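Local coordinates for protein molybdopterin synthase catalytic subunit (Homo sapiens, PDB 5MPO) that catalyses the transfer of two sulfur atoms from the thiocarboxylated small subunit to precursor Z, giving the dithiolene group of molybdopterin, at residues 85-97 with 111-125. Residues are numbered along the deposited sequence; the frame is centred on the assembly and turned at random.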
loop_
_atom_site.group_PDB
_atom_site.type_symbol
_atom_site.label_atom_id
_atom_site.label_comp_id
_atom_site.label_asym_id
_atom_site.label_seq_id
_atom_site.Cartn_x
_atom_site.Cartn_y
_atom_site.Cartn_z
ATOM N N ILE C 85 2.454 -1.487 16.126
ATOM C CA ILE C 85 3.172 -1.087 14.956
ATOM C C ILE C 85 4.366 -0.226 15.332
ATOM O O ILE C 85 5.460 -0.489 14.870
ATOM C CB ILE C 85 2.289 -0.332 13.962
ATOM C CG1 ILE C 85 1.406 -1.328 13.196
ATOM C CG2 ILE C 85 3.129 0.462 12.987
ATOM C CD1 ILE C 85 0.370 -0.669 12.331
ATOM N N ARG C 86 4.176 0.745 16.203
ATOM C CA ARG C 86 5.302 1.604 16.603
ATOM C C ARG C 86 6.346 0.885 17.497
ATOM O O ARG C 86 7.431 1.385 17.692
ATOM C CB ARG C 86 4.793 2.847 17.312
ATOM C CG ARG C 86 3.991 3.753 16.434
ATOM C CD ARG C 86 3.343 4.868 17.248
ATOM N NE ARG C 86 2.405 5.656 16.423
ATOM C CZ ARG C 86 2.740 6.527 15.475
ATOM N NH1 ARG C 86 3.993 6.799 15.210
ATOM N NH2 ARG C 86 1.797 7.167 14.796
ATOM N N GLN C 87 6.030 -0.293 18.015
ATOM C CA GLN C 87 7.007 -1.049 18.781
ATOM C C GLN C 87 7.983 -1.768 17.833
ATOM O O GLN C 87 9.130 -1.998 18.161
ATOM C CB GLN C 87 6.312 -1.905 19.842
ATOM C CG GLN C 87 6.843 -3.339 19.992
ATOM C CD GLN C 87 6.077 -4.220 21.013
ATOM O OE1 GLN C 87 5.005 -3.839 21.568
ATOM N NE2 GLN C 87 6.642 -5.409 21.272
ATOM N N LYS C 88 7.580 -2.039 16.617
ATOM C CA LYS C 88 8.505 -2.656 15.691
ATOM C C LYS C 88 9.115 -1.761 14.586
ATOM O O LYS C 88 10.306 -1.848 14.304
ATOM C CB LYS C 88 7.812 -3.812 14.994
ATOM C CG LYS C 88 8.716 -4.460 13.984
ATOM C CD LYS C 88 8.152 -5.715 13.469
ATOM C CE LYS C 88 9.085 -6.250 12.428
ATOM N NZ LYS C 88 8.467 -7.428 11.841
ATOM N N TRP C 89 8.262 -0.966 13.956
ATOM C CA TRP C 89 8.530 -0.263 12.733
ATOM C C TRP C 89 8.699 1.261 12.975
ATOM O O TRP C 89 7.935 1.833 13.718
ATOM C CB TRP C 89 7.356 -0.484 11.784
ATOM C CG TRP C 89 7.322 -1.850 11.169
ATOM C CD1 TRP C 89 8.223 -2.359 10.261
ATOM C CD2 TRP C 89 6.350 -2.870 11.367
ATOM N NE1 TRP C 89 7.869 -3.613 9.889
ATOM C CE2 TRP C 89 6.731 -3.972 10.547
ATOM C CE3 TRP C 89 5.175 -2.956 12.118
ATOM C CZ2 TRP C 89 5.983 -5.164 10.467
ATOM C CZ3 TRP C 89 4.419 -4.170 12.071
ATOM C CH2 TRP C 89 4.843 -5.256 11.244
ATOM N N PRO C 90 9.671 1.922 12.292
ATOM C CA PRO C 90 9.938 3.373 12.415
ATOM C C PRO C 90 8.976 4.236 11.622
ATOM O O PRO C 90 9.387 5.019 10.770
ATOM C CB PRO C 90 11.346 3.518 11.822
ATOM C CG PRO C 90 11.424 2.448 10.779
ATOM C CD PRO C 90 10.677 1.269 11.403
ATOM N N VAL C 91 7.708 4.177 11.965
ATOM C CA VAL C 91 6.699 4.930 11.221
ATOM C C VAL C 91 6.490 6.303 11.853
ATOM O O VAL C 91 6.710 6.478 13.039
ATOM C CB VAL C 91 5.351 4.145 11.121
ATOM C CG1 VAL C 91 5.590 2.775 10.509
ATOM C CG2 VAL C 91 4.635 4.027 12.482
ATOM N N LYS C 92 5.978 7.250 11.082
ATOM C CA LYS C 92 5.679 8.543 11.627
ATOM C C LYS C 92 4.208 8.639 12.040
ATOM O O LYS C 92 3.931 8.609 13.225
ATOM C CB LYS C 92 6.049 9.634 10.629
ATOM C CG LYS C 92 5.920 11.036 11.187
ATOM C CD LYS C 92 6.733 11.171 12.471
ATOM C CE LYS C 92 6.879 12.612 12.914
ATOM N NZ LYS C 92 7.484 12.647 14.271
ATOM N N HIS C 93 3.309 8.715 11.050
ATOM C CA HIS C 93 1.860 8.820 11.197
ATOM C C HIS C 93 1.097 7.537 10.675
ATOM O O HIS C 93 1.463 6.927 9.658
ATOM C CB HIS C 93 1.293 10.020 10.387
ATOM C CG HIS C 93 1.965 11.327 10.651
ATOM N ND1 HIS C 93 2.143 11.839 11.917
ATOM C CD2 HIS C 93 2.480 12.245 9.795
ATOM C CE1 HIS C 93 2.769 12.997 11.830
ATOM N NE2 HIS C 93 2.969 13.269 10.547
ATOM N N ILE C 94 0.006 7.199 11.350
ATOM C CA ILE C 94 -0.897 6.090 10.987
ATOM C C ILE C 94 -2.326 6.703 10.977
ATOM O O ILE C 94 -2.717 7.499 11.899
ATOM C CB ILE C 94 -0.796 4.994 12.049
ATOM C CG1 ILE C 94 0.660 4.606 12.337
ATOM C CG2 ILE C 94 -1.708 3.868 11.724
ATOM C CD1 ILE C 94 0.827 3.632 13.492
ATOM N N ALA C 95 -3.047 6.461 9.893
ATOM C CA ALA C 95 -4.416 6.857 9.790
ATOM C C ALA C 95 -5.187 5.590 9.515
ATOM O O ALA C 95 -4.753 4.794 8.691
ATOM C CB ALA C 95 -4.604 7.828 8.665
ATOM N N VAL C 96 -6.287 5.375 10.244
ATOM C CA VAL C 96 -7.204 4.238 9.999
ATOM C C VAL C 96 -8.636 4.713 9.986
ATOM O O VAL C 96 -9.147 5.148 11.004
ATOM C CB VAL C 96 -7.112 3.136 11.040
ATOM C CG1 VAL C 96 -8.141 2.040 10.711
ATOM C CG2 VAL C 96 -5.676 2.599 11.148
ATOM N N PHE C 97 -9.261 4.628 8.816
ATOM C CA PHE C 97 -10.586 5.156 8.609
ATOM C C PHE C 97 -11.458 4.023 8.221
ATOM O O PHE C 97 -11.183 3.359 7.220
ATOM C CB PHE C 97 -10.575 6.217 7.533
ATOM C CG PHE C 97 -10.222 7.566 8.040
ATOM C CD1 PHE C 97 -8.989 7.798 8.574
ATOM C CD2 PHE C 97 -11.130 8.587 8.016
ATOM C CE1 PHE C 97 -8.638 9.050 9.081
ATOM C CE2 PHE C 97 -10.802 9.850 8.523
ATOM C CZ PHE C 97 -9.540 10.087 9.065
ATOM N N ILE C 111 -9.734 2.607 4.845
ATOM C CA ILE C 111 -8.547 3.170 4.251
ATOM C C ILE C 111 -7.615 3.236 5.413
ATOM O O ILE C 111 -7.926 3.827 6.461
ATOM C CB ILE C 111 -8.770 4.571 3.645
ATOM C CG1 ILE C 111 -9.720 4.539 2.458
ATOM C CG2 ILE C 111 -7.491 5.224 3.161
ATOM C CD1 ILE C 111 -10.078 5.950 1.993
ATOM N N ILE C 112 -6.461 2.613 5.210
ATOM C CA ILE C 112 -5.322 2.649 6.117
ATOM C C ILE C 112 -4.154 3.270 5.374
ATOM O O ILE C 112 -3.883 2.937 4.202
ATOM C CB ILE C 112 -4.935 1.239 6.555
ATOM C CG1 ILE C 112 -6.077 0.590 7.341
ATOM C CG2 ILE C 112 -3.722 1.304 7.454
ATOM C CD1 ILE C 112 -6.004 -0.918 7.476
ATOM N N ALA C 113 -3.481 4.175 6.049
ATOM C CA ALA C 113 -2.307 4.801 5.534
ATOM C C ALA C 113 -1.217 4.874 6.629
ATOM O O ALA C 113 -1.525 5.146 7.780
ATOM C CB ALA C 113 -2.666 6.191 5.041
ATOM N N VAL C 114 0.043 4.677 6.233
ATOM C CA VAL C 114 1.211 4.827 7.099
ATOM C C VAL C 114 2.297 5.562 6.375
ATOM O O VAL C 114 2.578 5.215 5.229
ATOM C CB VAL C 114 1.795 3.445 7.532
ATOM C CG1 VAL C 114 2.969 3.650 8.489
ATOM C CG2 VAL C 114 0.721 2.610 8.215
ATOM N N SER C 115 2.918 6.540 7.042
ATOM C CA SER C 115 4.125 7.244 6.507
ATOM C C SER C 115 5.367 6.903 7.298
ATOM O O SER C 115 5.308 6.738 8.493
ATOM C CB SER C 115 3.956 8.779 6.525
ATOM O OG SER C 115 3.665 9.257 7.847
ATOM N N SER C 116 6.501 6.821 6.638
ATOM C CA SER C 116 7.792 6.636 7.332
ATOM C C SER C 116 8.924 7.180 6.445
ATOM O O SER C 116 8.711 7.515 5.292
ATOM C CB SER C 116 8.052 5.153 7.611
ATOM O OG SER C 116 7.994 4.435 6.389
ATOM N N ALA C 117 10.125 7.214 6.993
ATOM C CA ALA C 117 11.310 7.696 6.271
ATOM C C ALA C 117 11.649 6.808 5.067
ATOM O O ALA C 117 11.875 7.367 3.946
ATOM C CB ALA C 117 12.511 7.895 7.228
ATOM N N HIS C 118 11.632 5.477 5.270
ATOM C CA HIS C 118 11.849 4.490 4.190
ATOM C C HIS C 118 10.692 3.438 4.015
ATOM O O HIS C 118 9.867 3.201 4.889
ATOM C CB HIS C 118 13.213 3.798 4.373
ATOM C CG HIS C 118 14.404 4.739 4.384
ATOM N ND1 HIS C 118 14.717 5.579 3.332
ATOM C CD2 HIS C 118 15.385 4.929 5.306
ATOM C CE1 HIS C 118 15.822 6.251 3.609
ATOM N NE2 HIS C 118 16.243 5.881 4.803
ATOM N N ARG C 119 10.696 2.761 2.874
ATOM C CA ARG C 119 9.485 2.178 2.319
ATOM C C ARG C 119 9.026 0.866 2.896
ATOM O O ARG C 119 7.835 0.556 2.841
ATOM C CB ARG C 119 9.630 2.016 0.800
ATOM C CG ARG C 119 10.585 0.910 0.329
ATOM C CD ARG C 119 10.657 0.987 -1.174
ATOM N NE ARG C 119 11.504 -0.041 -1.721
ATOM C CZ ARG C 119 12.837 -0.001 -1.748
ATOM N NH1 ARG C 119 13.523 1.052 -1.292
ATOM N NH2 ARG C 119 13.488 -1.039 -2.256
ATOM N N ALA C 120 9.969 0.057 3.359
ATOM C CA ALA C 120 9.638 -1.241 3.925
ATOM C C ALA C 120 8.714 -1.107 5.182
ATOM O O ALA C 120 7.795 -1.859 5.394
ATOM C CB ALA C 120 10.914 -1.978 4.297
ATOM N N ALA C 121 8.996 -0.114 5.990
ATOM C CA ALA C 121 8.272 0.116 7.206
ATOM C C ALA C 121 6.821 0.425 6.911
ATOM O O ALA C 121 5.928 -0.176 7.486
ATOM C CB ALA C 121 8.913 1.262 7.943
ATOM N N SER C 122 6.597 1.322 5.964
ATOM C CA SER C 122 5.258 1.740 5.615
ATOM C C SER C 122 4.470 0.591 4.969
ATOM O O SER C 122 3.304 0.399 5.305
ATOM C CB SER C 122 5.300 2.979 4.727
ATOM O OG SER C 122 5.507 2.594 3.380
ATOM N N LEU C 123 5.105 -0.205 4.108
ATOM C CA LEU C 123 4.419 -1.351 3.472
ATOM C C LEU C 123 4.133 -2.440 4.453
ATOM O O LEU C 123 3.078 -3.004 4.441
ATOM C CB LEU C 123 5.282 -1.974 2.397
ATOM C CG LEU C 123 5.477 -1.077 1.166
ATOM C CD1 LEU C 123 6.849 -1.319 0.480
ATOM C CD2 LEU C 123 4.287 -1.293 0.213
ATOM N N GLU C 124 5.103 -2.776 5.275
ATOM C CA GLU C 124 4.898 -3.831 6.251
ATOM C C GLU C 124 3.862 -3.446 7.325
ATOM O O GLU C 124 3.064 -4.278 7.704
ATOM C CB GLU C 124 6.226 -4.226 6.893
ATOM C CG GLU C 124 7.149 -4.974 5.903
ATOM C CD GLU C 124 8.503 -5.378 6.485
ATOM O OE1 GLU C 124 8.693 -5.336 7.690
ATOM O OE2 GLU C 124 9.412 -5.738 5.716
ATOM N N ALA C 125 3.871 -2.201 7.794
ATOM C CA ALA C 125 2.956 -1.763 8.822
ATOM C C ALA C 125 1.516 -1.716 8.291
ATOM O O ALA C 125 0.581 -2.056 9.007
ATOM C CB ALA C 125 3.376 -0.419 9.386
HETATM O O HOH W 1 9.172 -7.642 9.217
#
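W89, just past the end of helix 73-88, lies against helix 119-136. A125 CA sits over the face of its six-membered ring, 4.3 Å from the centroid, as a CH-pi contact. K88 CD lies over the opposite face. At the ring edge, W89 NE1 donates to E124 OE1 at 2.9 Å. The carboxylate is turned 76° from the ring, and OE1 is met on its anti side, somewhat out of the carboxylate plane. CG of W89 stands beside the backbone N (chi1 -75°), which lays the indole along A121, E124 and A125. With an alanine here, E124 OE1 would probably lose its indole N-H, and a gap would open over A125.

The tight part lies further in. V91 CG1 meets V114 CG1 at 3.4 Å, with A125 CB at 4.0 Å. A125 CB also touches I85 CG2 at 3.7 Å.

The outer side is looser and wetter. There a water links K88 NZ to E124 OE1, and P90 rests its ring on A121 CB, with CD at 3.9 Å.

Strands 93-97 and 111-116 run antiparallel. A95 and A113 form a hydrogen-bonded pair, as do F97 and I111. K92 N donates to S115 O at 2.7 Å, an almost straight bond. H93 N reaches S115 OG at 3.3 Å, and that hydroxyl also bonds V38 O.

I112 and V114 face helix 119-136, and I94 and V96 share that sheet face; A95 and I111 pack on helix 31-38 from the other. H118 and R119, predicted substrate-binding residues, follow strand 108-116, and R119 salt-bridges D131 of the second subunit. This is the central strand pair of the MoaE alpha/beta fold, with helices on both faces of its mixed sheet.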